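Local structure of replicase polyprotein 1a (Avian infectious bronchitis virus, 3LD1) at residues His25-Tyr30 against Asp127-Leu132; Ala117-Leu122 against Ser143-Arg148; Thr291-Arg296 against Asn344-Asp349; Ala309-Glu314 against His348-Cys353. The protein is of unknown precise function but, as the nsp2 part of a coronavirus replicase polyprotein, may take part in viral replication or its interplay with the host cell. The protein carries 3 engineered substitutions. All coordinates share one frame; numbering follows the deposited sequence.

In the fold
The first 160 or so residues hold contacts 1 and 2. Contact 1 closes a long loop of 96 residues, bringing the loop before helix 30-46 to helix 128-134. Contact 2 opens inside it, on helix 112-121, and closes a 20-residue loop on helix 140-162, so the two cross. They touch where Ile-131 meets Leu-122, and together they join these four parts. Contacts 3 and 4 lie across the chain's centre, with contacts 1 and 3 centred about 45 Å apart. Contact 3 pairs strands 291-298 and 345-355 around 47 residues. Contact 4 starts between these strands, in the loop between strands 302-308 and 316-322. It spans 33 residues and ends on strand 345-355 too, sharing His-348 and Asp-349.

Contact 1. Residues His25-Tyr30 against Asp127-Leu132; sequences HNPKDY and DPTEIL
Asp-127 OD1 is gripped by two backbone N-H groups, that of Glu-130 at 3.0 Å and, weakly, that of Thr-129, the residue that meets Pro-27 across the contact. Glu-130 answers in kind. Its OE1 takes the N-H of Asp-127 at 3.1 Å on the anti lone pair, in a nearly straight bond (169°). Lys-97 forms a salt bridge to the same OE1. The contact itself has no hydrogen bond. Pro-27 meets Thr-129 through CD and CG, with CD 3.4 Å from Thr-129 CG2. The two side chains cross at about a right angle. With chi1 at -71°, Thr-129 holds OG1 beside its own N and points CG2 the other way, at the proline. One turn on, Leu-132 sets its CG against backbone atoms, 4.1 Å from Asp-29 C. Trp-133 and Ala-33 also touch Pro-27. Tyr-30 is buried near Leu-132 and gives its OH to a hydrogen bond with Gln-135 O. Asp-29 caps helix 30-46 through Asp-32 N and pairs with Lys-210. A loop carrying one helix cap thus packs on the N-terminal part of helix 128-134, whose start is a classic capping box.

Contact 2. Residues Ala117-Leu122 against Ser143-Arg148; sequences ARALTL and SAMAMR. Engineered in segment 117-122: Leu-120 (natural residue Gln).
Ala-119 and Met-145 meet where two helices of the bundle cross. The short segments 117-121 and 143-148 run at -57°, and their axes come within 8.0 Å. The small size of the facing alanines is consistent with this approach: the CA atoms of Ala-119 and Ala-146 are the nearest pair, 5.4 Å apart. Met-145 is the main bridging side chain. Its CG stands opposite the backbone N (chi1 176°), and bends at the next two torsions bring SD and CE to Arg-118 and Leu-122. SD then lies 3.7 Å from Arg-118 CG and equally near Ala-119 CA. The Arg-118 stem crosses the methionine at a slant, and its guanidinium leads away from the contact. Trp-108 lies against both of these side chains. Leu-122 forks toward the other helix. One branch, CD1, is 4.2 Å from Met-145 CE, and the other, CD2, faces Ala-146 CB. Ile-131 and Leu-134 of helix 128-134 pack on the same leucine. The Arg-148 stem also meets Ala-119, and its NE turns off to a salt bridge with Asp-116. No hydrogen bond joins the two segments. The Ala-119 methyl rests on two groups of the second helix, with its CB 3.9 Å from Arg-148 CB and 3.6 Å from Met-145 O.

Contact 3. Residues Thr291-Arg296 against Asn344-Asp349; sequences TQVVVR and NFALHD
Thr-291 is tied to the second segment by three hydrogen bonds. Its N donates to Ala-346 O at 2.6 Å, and its O receives Ala-346 N at 2.7 Å, making an antiparallel hydrogen-bonded pair. OG1 stands beside its own N (chi1 -64°), which brings it to the edge of the His-348 ring, 2.8 Å from NE2. Either atom could be the donor. The same backbone N lies over one face of the Phe-345 ring, toward its rim. Gln-292 pairs with Phe-345 without backbone bonds. The bend at chi2 brings its amide to the ring edge, where OE1 lies 4.1 Å from Phe-345 CD2. Val-293 N donates to Asn-344 O at 3.0 Å. Its CG1 packs 3.8 Å from Ala-346 CB, and Tyr-328 touches both residues. Val-295 ends the contact, with CG2 3.5 Å from Asn-344 ND2 as the segments diverge. In the mixed sheet, strand 291-298 pairs antiparallel with strand 345-355 here, and Val-294 and Arg-296 bond to Gly-317 of the parallel strand 316-322. Strand 345-355 also pairs with strand 335-342.

Contact 4. Residues Ala309-Glu314 against His348-Cys353; sequences AEIPVE and HDVHCC
Ala-309 N donates to Val-350 O at 3.1 Å, the one direct hydrogen bond between the segments. The donor lies well above the carbonyl plane, and the bond is moderately bent (148°). A water adds a second link. It gives a hydrogen to the same Val-350 O at 2.9 Å and accepts one from Glu-310 N at 3.0 Å, so the carbonyl has two partners. Within its own segment, His-351 turns ND1 back to Asp-349 O at 2.7 Å, with that oxygen close to the ring plane. Asp-349 is the centre of an inverse gamma turn, closed by a weak bond from Val-350 N to His-348 O, just before strand 345-355 resumes at His-351. The loop joining strands 302-308 and 316-322 arches over this break in the mixed sheet. The apolar contacts gather on Val-350. Its CG1 stands opposite the backbone N (chi1 -176°) and faces the Ala-309 methyl, while CG2 packs on Val-313 CG2 at 3.7 Å. Phe-330 of strand 325-332 and Tyr-337 of strand 335-342 also pack on Val-350. Ala-309 CB reaches Cys-352 SG at 4.2 Å. Val-313 approaches the His-348 ring obliquely, with its CG2 3.8 Å from CD2 of the histidine. Separately, Val-350 CG2 lies against a polar atom, the carbonyl oxygen of Ile-311, at 3.5 Å.

Contact 1. Residues His25-Tyr30 against Asp127-Leu132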
loop_
_atom_site.group_PDB
_atom_site.type_symbol
_atom_site.label_atom_id
_atom_site.label_comp_id
_atom_site.label_asym_id
_atom_site.label_seq_id
_atom_site.Cartn_x
_atom_site.Cartn_y
_atom_site.Cartn_z
ATOM N N HIS A 25 -16.167 9.295 -16.977
ATOM C CA HIS A 25 -15.179 8.290 -16.799
ATOM C C HIS A 25 -15.661 7.269 -15.814
ATOM O O HIS A 25 -16.270 7.649 -14.826
ATOM C CB HIS A 25 -13.880 8.863 -16.376
ATOM C CG HIS A 25 -12.751 7.923 -16.591
ATOM N ND1 HIS A 25 -12.535 6.825 -15.779
ATOM C CD2 HIS A 25 -11.810 7.874 -17.562
ATOM C CE1 HIS A 25 -11.482 6.165 -16.218
ATOM N NE2 HIS A 25 -11.019 6.786 -17.291
ATOM N N ASN A 26 -15.480 5.981 -16.141
ATOM C CA ASN A 26 -15.812 4.859 -15.234
ATOM C C ASN A 26 -14.524 4.325 -14.572
ATOM O O ASN A 26 -13.785 3.525 -15.178
ATOM C CB ASN A 26 -16.630 3.730 -15.939
ATOM C CG ASN A 26 -16.831 2.461 -15.041
ATOM O OD1 ASN A 26 -16.199 2.279 -13.973
ATOM N ND2 ASN A 26 -17.714 1.571 -15.493
ATOM N N PRO A 27 -14.256 4.751 -13.326
ATOM C CA PRO A 27 -12.924 4.494 -12.659
ATOM C C PRO A 27 -12.711 3.021 -12.197
ATOM O O PRO A 27 -13.532 2.455 -11.484
ATOM C CB PRO A 27 -12.940 5.447 -11.442
ATOM C CG PRO A 27 -14.450 5.509 -11.059
ATOM C CD PRO A 27 -15.207 5.443 -12.433
ATOM N N LYS A 28 -11.575 2.456 -12.601
ATOM C CA LYS A 28 -11.268 1.054 -12.396
ATOM C C LYS A 28 -11.229 0.772 -10.867
ATOM O O LYS A 28 -11.865 -0.212 -10.401
ATOM C CB LYS A 28 -9.949 0.706 -13.175
ATOM C CG LYS A 28 -9.054 -0.609 -12.779
ATOM C CD LYS A 28 -9.896 -1.964 -12.509
ATOM C CE LYS A 28 -9.361 -3.196 -13.287
ATOM N NZ LYS A 28 -7.851 -3.328 -13.233
ATOM N N ASP A 29 -10.506 1.634 -10.114
ATOM C CA ASP A 29 -10.352 1.538 -8.627
ATOM C C ASP A 29 -9.839 2.895 -8.179
ATOM O O ASP A 29 -9.877 3.841 -8.977
ATOM C CB ASP A 29 -9.308 0.474 -8.234
ATOM C CG ASP A 29 -8.063 0.596 -9.074
ATOM O OD1 ASP A 29 -7.536 1.755 -9.177
ATOM O OD2 ASP A 29 -7.670 -0.435 -9.712
ATOM N N TYR A 30 -9.297 2.976 -6.959
ATOM C CA TYR A 30 -8.832 4.245 -6.407
ATOM C C TYR A 30 -7.598 4.755 -7.129
ATOM O O TYR A 30 -7.413 5.969 -7.314
ATOM C CB TYR A 30 -8.547 4.134 -4.912
ATOM C CG TYR A 30 -8.323 5.479 -4.281
ATOM C CD1 TYR A 30 -7.056 6.041 -4.219
ATOM C CD2 TYR A 30 -9.395 6.247 -3.822
ATOM C CE1 TYR A 30 -6.837 7.326 -3.663
ATOM C CE2 TYR A 30 -9.189 7.550 -3.280
ATOM C CZ TYR A 30 -7.921 8.069 -3.213
ATOM O OH TYR A 30 -7.734 9.309 -2.686
ATOM N N ASP A 127 -23.189 5.015 -5.302
ATOM C CA ASP A 127 -22.711 3.726 -5.812
ATOM C C ASP A 127 -21.189 3.709 -5.819
ATOM O O ASP A 127 -20.564 4.753 -5.489
ATOM C CB ASP A 127 -23.215 3.471 -7.233
ATOM C CG ASP A 127 -22.802 4.558 -8.210
ATOM O OD1 ASP A 127 -21.596 4.919 -8.367
ATOM O OD2 ASP A 127 -23.725 5.063 -8.861
ATOM N N PRO A 128 -20.587 2.554 -6.227
ATOM C CA PRO A 128 -19.149 2.346 -6.014
ATOM C C PRO A 128 -18.300 3.362 -6.708
ATOM O O PRO A 128 -17.312 3.825 -6.174
ATOM C CB PRO A 128 -18.925 0.932 -6.515
ATOM C CG PRO A 128 -20.262 0.290 -6.197
ATOM C CD PRO A 128 -21.197 1.328 -6.762
ATOM N N THR A 129 -18.748 3.810 -7.841
ATOM C CA THR A 129 -17.998 4.761 -8.639
ATOM C C THR A 129 -18.080 6.182 -8.028
ATOM O O THR A 129 -17.103 7.004 -8.034
ATOM C CB THR A 129 -18.637 4.676 -10.063
ATOM O OG1 THR A 129 -18.270 3.416 -10.643
ATOM C CG2 THR A 129 -18.288 5.847 -11.016
ATOM N N GLU A 130 -19.247 6.499 -7.504
ATOM C CA GLU A 130 -19.390 7.827 -7.046
ATOM C C GLU A 130 -18.594 7.936 -5.729
ATOM O O GLU A 130 -17.962 8.949 -5.485
ATOM C CB GLU A 130 -20.860 8.163 -6.864
ATOM C CG GLU A 130 -21.663 8.455 -8.146
ATOM C CD GLU A 130 -23.164 8.412 -7.862
ATOM O OE1 GLU A 130 -23.612 7.599 -6.990
ATOM O OE2 GLU A 130 -23.908 9.196 -8.500
ATOM N N ILE A 131 -18.620 6.882 -4.920
ATOM C CA ILE A 131 -17.801 6.769 -3.759
ATOM C C ILE A 131 -16.349 6.989 -4.084
ATOM O O ILE A 131 -15.684 7.896 -3.538
ATOM C CB ILE A 131 -17.982 5.403 -3.067
ATOM C CG1 ILE A 131 -19.470 5.240 -2.655
ATOM C CG2 ILE A 131 -17.003 5.297 -1.919
ATOM C CD1 ILE A 131 -19.673 4.545 -1.399
ATOM N N LEU A 132 -15.832 6.226 -5.034
ATOM C CA LEU A 132 -14.431 6.483 -5.395
ATOM C C LEU A 132 -14.180 7.951 -5.756
ATOM O O LEU A 132 -13.142 8.433 -5.454
ATOM C CB LEU A 132 -13.903 5.517 -6.443
ATOM C CG LEU A 132 -13.286 4.106 -6.239
ATOM C CD1 LEU A 132 -13.044 3.490 -4.786
ATOM C CD2 LEU A 132 -14.094 3.124 -7.147
#

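Contact 2. Residues Ala117-Leu122 against Ser143-Arg148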
loop_
_atom_site.group_PDB
_atom_site.type_symbol
_atom_site.label_atom_id
_atom_site.label_comp_id
_atom_site.label_asym_id
_atom_site.label_seq_id
_atom_site.Cartn_x
_atom_site.Cartn_y
_atom_site.Cartn_z
ATOM N N ALA A 117 -19.899 7.510 10.981
ATOM C CA ALA A 117 -21.235 7.053 10.662
ATOM C C ALA A 117 -21.649 7.539 9.246
ATOM O O ALA A 117 -22.165 6.784 8.445
ATOM C CB ALA A 117 -22.269 7.469 11.763
ATOM N N ARG A 118 -21.332 8.753 8.891
ATOM C CA ARG A 118 -21.657 9.148 7.554
ATOM C C ARG A 118 -20.863 8.281 6.580
ATOM O O ARG A 118 -21.440 7.890 5.561
ATOM C CB ARG A 118 -21.331 10.617 7.317
ATOM C CG ARG A 118 -21.426 10.995 5.823
ATOM C CD ARG A 118 -22.875 11.135 5.390
ATOM N NE ARG A 118 -23.483 9.803 5.304
ATOM C CZ ARG A 118 -24.738 9.579 4.914
ATOM N NH1 ARG A 118 -25.218 8.354 4.864
ATOM N NH2 ARG A 118 -25.512 10.600 4.579
ATOM N N ALA A 119 -19.578 7.982 6.897
ATOM C CA ALA A 119 -18.701 7.153 6.025
ATOM C C ALA A 119 -19.240 5.758 5.798
ATOM O O ALA A 119 -19.096 5.188 4.739
ATOM C CB ALA A 119 -17.343 6.997 6.615
ATOM N N LEU A 120 -19.751 5.152 6.868
ATOM C CA LEU A 120 -19.908 3.719 6.885
ATOM C C LEU A 120 -21.157 3.439 6.061
ATOM O O LEU A 120 -21.290 2.436 5.379
ATOM C CB LEU A 120 -20.117 3.308 8.342
ATOM C CG LEU A 120 -20.736 1.920 8.622
ATOM C CD1 LEU A 120 -19.709 0.817 8.173
ATOM C CD2 LEU A 120 -21.163 1.792 10.076
ATOM N N THR A 121 -22.036 4.411 6.115
ATOM C CA THR A 121 -23.377 4.400 5.563
ATOM C C THR A 121 -23.462 4.979 4.138
ATOM O O THR A 121 -24.454 4.849 3.419
ATOM C CB THR A 121 -24.136 5.276 6.547
ATOM O OG1 THR A 121 -24.828 4.400 7.438
ATOM C CG2 THR A 121 -25.036 6.207 5.909
ATOM N N LEU A 122 -22.402 5.637 3.747
ATOM C CA LEU A 122 -22.280 6.287 2.487
ATOM C C LEU A 122 -22.854 5.587 1.223
ATOM O O LEU A 122 -23.463 6.216 0.354
ATOM C CB LEU A 122 -20.808 6.616 2.313
ATOM C CG LEU A 122 -20.588 7.670 1.285
ATOM C CD1 LEU A 122 -21.177 8.906 1.842
ATOM C CD2 LEU A 122 -19.098 7.828 1.013
ATOM N N SER A 143 -13.421 14.362 1.124
ATOM C CA SER A 143 -12.480 13.267 0.893
ATOM C C SER A 143 -12.077 12.608 2.241
ATOM O O SER A 143 -12.120 11.365 2.377
ATOM C CB SER A 143 -11.273 13.736 0.104
ATOM O OG SER A 143 -10.753 14.934 0.679
ATOM N N ALA A 144 -11.825 13.422 3.287
ATOM C CA ALA A 144 -11.341 12.799 4.566
ATOM C C ALA A 144 -12.373 11.885 5.166
ATOM O O ALA A 144 -12.033 10.811 5.666
ATOM C CB ALA A 144 -10.926 13.799 5.542
ATOM N N MET A 145 -13.637 12.281 5.066
ATOM C CA MET A 145 -14.752 11.468 5.585
ATOM C C MET A 145 -14.855 10.226 4.749
ATOM O O MET A 145 -14.832 9.137 5.281
ATOM C CB MET A 145 -16.091 12.285 5.532
ATOM C CG MET A 145 -17.424 11.515 5.958
ATOM S SD MET A 145 -17.938 10.443 4.614
ATOM C CE MET A 145 -18.351 11.586 3.337
ATOM N N ALA A 146 -14.951 10.377 3.420
ATOM C CA ALA A 146 -15.088 9.181 2.502
ATOM C C ALA A 146 -13.952 8.175 2.567
ATOM O O ALA A 146 -14.192 6.951 2.438
ATOM C CB ALA A 146 -15.311 9.638 0.977
ATOM N N MET A 147 -12.723 8.682 2.673
ATOM C CA MET A 147 -11.575 7.808 2.777
ATOM C C MET A 147 -11.634 6.905 3.995
ATOM O O MET A 147 -10.989 5.856 4.018
ATOM C CB MET A 147 -10.256 8.573 2.764
ATOM C CG MET A 147 -9.864 9.162 1.411
ATOM S SD MET A 147 -8.228 9.954 1.476
ATOM C CE MET A 147 -8.558 11.647 1.805
ATOM N N ARG A 148 -12.420 7.292 4.998
ATOM C CA ARG A 148 -12.472 6.482 6.170
ATOM C C ARG A 148 -12.771 5.050 5.786
ATOM O O ARG A 148 -12.408 4.181 6.514
ATOM C CB ARG A 148 -13.446 7.061 7.246
ATOM C CG ARG A 148 -12.903 8.386 7.800
ATOM C CD ARG A 148 -13.888 9.106 8.699
ATOM N NE ARG A 148 -13.432 9.009 10.071
ATOM C CZ ARG A 148 -12.611 9.879 10.616
ATOM N NH1 ARG A 148 -12.225 10.943 9.916
ATOM N NH2 ARG A 148 -12.224 9.701 11.850
#

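Contact 3. Residues Thr291-Arg296 against Asn344-Asp349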
loop_
_atom_site.group_PDB
_atom_site.type_symbol
_atom_site.label_atom_id
_atom_site.label_comp_id
_atom_site.label_asym_id
_atom_site.label_seq_id
_atom_site.Cartn_x
_atom_site.Cartn_y
_atom_site.Cartn_z
ATOM N N THR A 291 17.891 -19.108 -3.908
ATOM C CA THR A 291 18.481 -19.753 -5.054
ATOM C C THR A 291 17.909 -21.143 -5.149
ATOM O O THR A 291 17.901 -21.890 -4.180
ATOM C CB THR A 291 20.027 -19.717 -4.956
ATOM O OG1 THR A 291 20.459 -18.336 -5.009
ATOM C CG2 THR A 291 20.698 -20.458 -6.157
ATOM N N GLN A 292 17.374 -21.462 -6.311
ATOM C CA GLN A 292 16.947 -22.820 -6.623
ATOM C C GLN A 292 18.255 -23.648 -6.759
ATOM O O GLN A 292 19.141 -23.272 -7.522
ATOM C CB GLN A 292 16.178 -22.770 -7.946
ATOM C CG GLN A 292 15.708 -24.091 -8.489
ATOM C CD GLN A 292 14.598 -24.684 -7.604
ATOM O OE1 GLN A 292 13.772 -23.941 -7.041
ATOM N NE2 GLN A 292 14.621 -26.019 -7.416
ATOM N N VAL A 293 18.365 -24.753 -6.013
ATOM C CA VAL A 293 19.555 -25.566 -5.983
ATOM C C VAL A 293 19.251 -27.067 -6.240
ATOM O O VAL A 293 18.060 -27.459 -6.262
ATOM C CB VAL A 293 20.214 -25.484 -4.630
ATOM C CG1 VAL A 293 20.838 -24.052 -4.373
ATOM C CG2 VAL A 293 19.218 -25.991 -3.539
ATOM N N VAL A 294 20.331 -27.872 -6.416
ATOM C CA VAL A 294 20.260 -29.334 -6.405
ATOM C C VAL A 294 20.925 -29.979 -5.214
ATOM O O VAL A 294 22.069 -29.709 -4.930
ATOM C CB VAL A 294 21.015 -29.937 -7.615
ATOM C CG1 VAL A 294 20.993 -31.483 -7.570
ATOM C CG2 VAL A 294 20.501 -29.330 -8.983
ATOM N N VAL A 295 20.265 -30.919 -4.562
ATOM C CA VAL A 295 20.851 -31.491 -3.407
ATOM C C VAL A 295 21.225 -32.858 -3.819
ATOM O O VAL A 295 20.343 -33.689 -3.989
ATOM C CB VAL A 295 19.775 -31.571 -2.250
ATOM C CG1 VAL A 295 20.376 -31.925 -0.872
ATOM C CG2 VAL A 295 19.052 -30.269 -2.112
ATOM N N ARG A 296 22.520 -33.143 -3.940
ATOM C CA ARG A 296 22.973 -34.501 -4.440
ATOM C C ARG A 296 22.685 -35.577 -3.463
ATOM O O ARG A 296 22.403 -36.693 -3.895
ATOM C CB ARG A 296 24.477 -34.574 -4.775
ATOM C CG ARG A 296 24.880 -33.668 -5.937
ATOM C CD ARG A 296 26.064 -32.767 -5.584
ATOM N NE ARG A 296 26.567 -32.074 -6.761
ATOM C CZ ARG A 296 27.615 -32.471 -7.506
ATOM N NH1 ARG A 296 28.303 -33.581 -7.198
ATOM N NH2 ARG A 296 27.984 -31.742 -8.563
ATOM N N ASN A 344 14.108 -27.455 -2.219
ATOM C CA ASN A 344 15.222 -27.258 -3.153
ATOM C C ASN A 344 15.454 -25.775 -3.322
ATOM O O ASN A 344 15.904 -25.271 -4.346
ATOM C CB ASN A 344 14.935 -27.875 -4.527
ATOM C CG ASN A 344 15.123 -29.429 -4.575
ATOM O OD1 ASN A 344 14.405 -30.133 -5.264
ATOM N ND2 ASN A 344 16.087 -29.932 -3.877
ATOM N N PHE A 345 15.097 -25.040 -2.311
ATOM C CA PHE A 345 15.286 -23.618 -2.347
ATOM C C PHE A 345 16.339 -23.240 -1.223
ATOM O O PHE A 345 16.218 -23.642 -0.039
ATOM C CB PHE A 345 13.936 -22.945 -2.176
ATOM C CG PHE A 345 13.913 -21.504 -2.651
ATOM C CD1 PHE A 345 13.894 -20.466 -1.751
ATOM C CD2 PHE A 345 13.908 -21.198 -4.005
ATOM C CE1 PHE A 345 13.868 -19.116 -2.203
ATOM C CE2 PHE A 345 13.900 -19.898 -4.446
ATOM C CZ PHE A 345 13.862 -18.861 -3.535
ATOM N N ALA A 346 17.388 -22.525 -1.601
ATOM C CA ALA A 346 18.394 -22.146 -0.631
ATOM C C ALA A 346 18.274 -20.665 -0.439
ATOM O O ALA A 346 18.114 -19.881 -1.418
ATOM C CB ALA A 346 19.777 -22.496 -1.105
ATOM N N LEU A 347 18.310 -20.259 0.807
ATOM C CA LEU A 347 18.231 -18.833 1.105
ATOM C C LEU A 347 19.616 -18.227 1.166
ATOM O O LEU A 347 20.586 -18.949 1.292
ATOM C CB LEU A 347 17.640 -18.711 2.465
ATOM C CG LEU A 347 16.146 -18.544 2.679
ATOM C CD1 LEU A 347 15.144 -19.196 1.640
ATOM C CD2 LEU A 347 15.912 -19.024 4.030
ATOM N N HIS A 348 19.745 -16.908 1.109
ATOM C CA HIS A 348 21.115 -16.417 1.021
ATOM C C HIS A 348 21.817 -16.111 2.389
ATOM O O HIS A 348 22.778 -15.324 2.419
ATOM C CB HIS A 348 21.206 -15.218 0.086
ATOM C CG HIS A 348 20.619 -15.453 -1.264
ATOM N ND1 HIS A 348 20.008 -14.452 -1.982
ATOM C CD2 HIS A 348 20.569 -16.555 -2.040
ATOM C CE1 HIS A 348 19.608 -14.924 -3.150
ATOM N NE2 HIS A 348 19.911 -16.207 -3.196
ATOM N N ASP A 349 21.392 -16.716 3.506
ATOM C CA ASP A 349 22.123 -16.450 4.726
ATOM C C ASP A 349 23.379 -17.284 4.920
ATOM O O ASP A 349 23.469 -18.100 5.851
ATOM C CB ASP A 349 21.214 -16.505 5.912
ATOM C CG ASP A 349 20.034 -15.606 5.725
ATOM O OD1 ASP A 349 19.195 -15.969 4.901
ATOM O OD2 ASP A 349 19.959 -14.521 6.346
#

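Contact 4. Residues Ala309-Glu314 against His348-Cys353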
loop_
_atom_site.group_PDB
_atom_site.type_symbol
_atom_site.label_atom_id
_atom_site.label_comp_id
_atom_site.label_asym_id
_atom_site.label_seq_id
_atom_site.Cartn_x
_atom_site.Cartn_y
_atom_site.Cartn_z
ATOM N N ALA A 309 29.438 -15.235 5.061
ATOM C CA ALA A 309 30.356 -15.127 3.908
ATOM C C ALA A 309 29.996 -14.086 2.876
ATOM O O ALA A 309 30.890 -13.442 2.251
ATOM C CB ALA A 309 30.582 -16.492 3.204
ATOM N N GLU A 310 28.709 -13.904 2.651
ATOM C CA GLU A 310 28.365 -12.893 1.664
ATOM C C GLU A 310 28.936 -13.350 0.353
ATOM O O GLU A 310 29.830 -12.684 -0.187
ATOM C CB GLU A 310 29.033 -11.537 2.003
ATOM C CG GLU A 310 28.304 -10.397 1.413
ATOM C CD GLU A 310 26.845 -10.492 1.792
ATOM O OE1 GLU A 310 26.126 -11.346 1.191
ATOM O OE2 GLU A 310 26.424 -9.759 2.726
ATOM N N ILE A 311 28.466 -14.494 -0.139
ATOM C CA ILE A 311 28.879 -14.958 -1.457
ATOM C C ILE A 311 27.727 -15.718 -2.075
ATOM O O ILE A 311 26.827 -16.200 -1.355
ATOM C CB ILE A 311 30.192 -15.854 -1.458
ATOM C CG1 ILE A 311 29.998 -17.157 -0.713
ATOM C CG2 ILE A 311 31.418 -15.123 -0.929
ATOM C CD1 ILE A 311 29.740 -18.218 -1.650
ATOM N N PRO A 312 27.751 -15.819 -3.407
ATOM C CA PRO A 312 26.828 -16.615 -4.181
ATOM C C PRO A 312 26.603 -18.031 -3.634
ATOM O O PRO A 312 27.556 -18.779 -3.315
ATOM C CB PRO A 312 27.493 -16.660 -5.560
ATOM C CG PRO A 312 28.144 -15.301 -5.680
ATOM C CD PRO A 312 28.684 -15.069 -4.276
ATOM N N VAL A 313 25.328 -18.362 -3.501
ATOM C CA VAL A 313 24.968 -19.704 -3.296
ATOM C C VAL A 313 25.217 -20.540 -4.577
ATOM O O VAL A 313 24.699 -20.212 -5.623
ATOM C CB VAL A 313 23.510 -19.784 -2.863
ATOM C CG1 VAL A 313 23.048 -21.256 -2.831
ATOM C CG2 VAL A 313 23.341 -19.096 -1.489
ATOM N N GLU A 314 25.986 -21.622 -4.485
ATOM C CA GLU A 314 26.193 -22.493 -5.601
ATOM C C GLU A 314 24.924 -23.292 -5.821
ATOM O O GLU A 314 24.264 -23.713 -4.852
ATOM C CB GLU A 314 27.400 -23.405 -5.334
ATOM C CG GLU A 314 28.749 -22.659 -5.314
ATOM C CD GLU A 314 28.958 -21.769 -6.611
ATOM O OE1 GLU A 314 28.971 -22.338 -7.737
ATOM O OE2 GLU A 314 29.056 -20.508 -6.514
ATOM N N HIS A 348 19.745 -16.908 1.109
ATOM C CA HIS A 348 21.115 -16.417 1.021
ATOM C C HIS A 348 21.817 -16.111 2.389
ATOM O O HIS A 348 22.778 -15.324 2.419
ATOM C CB HIS A 348 21.206 -15.218 0.086
ATOM C CG HIS A 348 20.619 -15.453 -1.264
ATOM N ND1 HIS A 348 20.008 -14.452 -1.982
ATOM C CD2 HIS A 348 20.569 -16.555 -2.040
ATOM C CE1 HIS A 348 19.608 -14.924 -3.150
ATOM N NE2 HIS A 348 19.911 -16.207 -3.196
ATOM N N ASP A 349 21.392 -16.716 3.506
ATOM C CA ASP A 349 22.123 -16.450 4.726
ATOM C C ASP A 349 23.379 -17.284 4.920
ATOM O O ASP A 349 23.469 -18.100 5.851
ATOM C CB ASP A 349 21.214 -16.505 5.912
ATOM C CG ASP A 349 20.034 -15.606 5.725
ATOM O OD1 ASP A 349 19.195 -15.969 4.901
ATOM O OD2 ASP A 349 19.959 -14.521 6.346
ATOM N N VAL A 350 24.364 -17.044 4.053
ATOM C CA VAL A 350 25.459 -17.954 3.928
ATOM C C VAL A 350 26.389 -17.911 5.144
ATOM O O VAL A 350 26.852 -16.857 5.511
ATOM C CB VAL A 350 26.238 -17.718 2.616
ATOM C CG1 VAL A 350 27.348 -18.785 2.486
ATOM C CG2 VAL A 350 25.334 -17.831 1.418
ATOM N N HIS A 351 26.639 -19.072 5.765
ATOM C CA HIS A 351 27.663 -19.195 6.809
ATOM C C HIS A 351 28.883 -20.057 6.383
ATOM O O HIS A 351 28.750 -20.995 5.599
ATOM C CB HIS A 351 27.025 -19.725 8.093
ATOM C CG HIS A 351 26.047 -18.770 8.739
ATOM N ND1 HIS A 351 24.903 -18.334 8.110
ATOM C CD2 HIS A 351 26.037 -18.186 9.972
ATOM C CE1 HIS A 351 24.241 -17.509 8.916
ATOM N NE2 HIS A 351 24.922 -17.377 10.042
ATOM N N CYS A 352 30.072 -19.763 6.914
ATOM C CA CYS A 352 31.238 -20.568 6.620
ATOM C C CYS A 352 31.187 -21.878 7.337
ATOM O O CYS A 352 30.658 -21.963 8.470
ATOM C CB CYS A 352 32.486 -19.879 7.093
ATOM S SG CYS A 352 32.703 -18.259 6.414
ATOM N N CYS A 353 31.798 -22.873 6.678
ATOM C CA CYS A 353 32.063 -24.207 7.252
ATOM C C CYS A 353 33.565 -24.675 7.232
ATOM O O CYS A 353 34.376 -24.229 6.400
ATOM C CB CYS A 353 31.205 -25.252 6.488
ATOM S SG CYS A 353 29.370 -25.148 6.809
HETATM O O HOH W 1 26.126 -14.358 4.139
#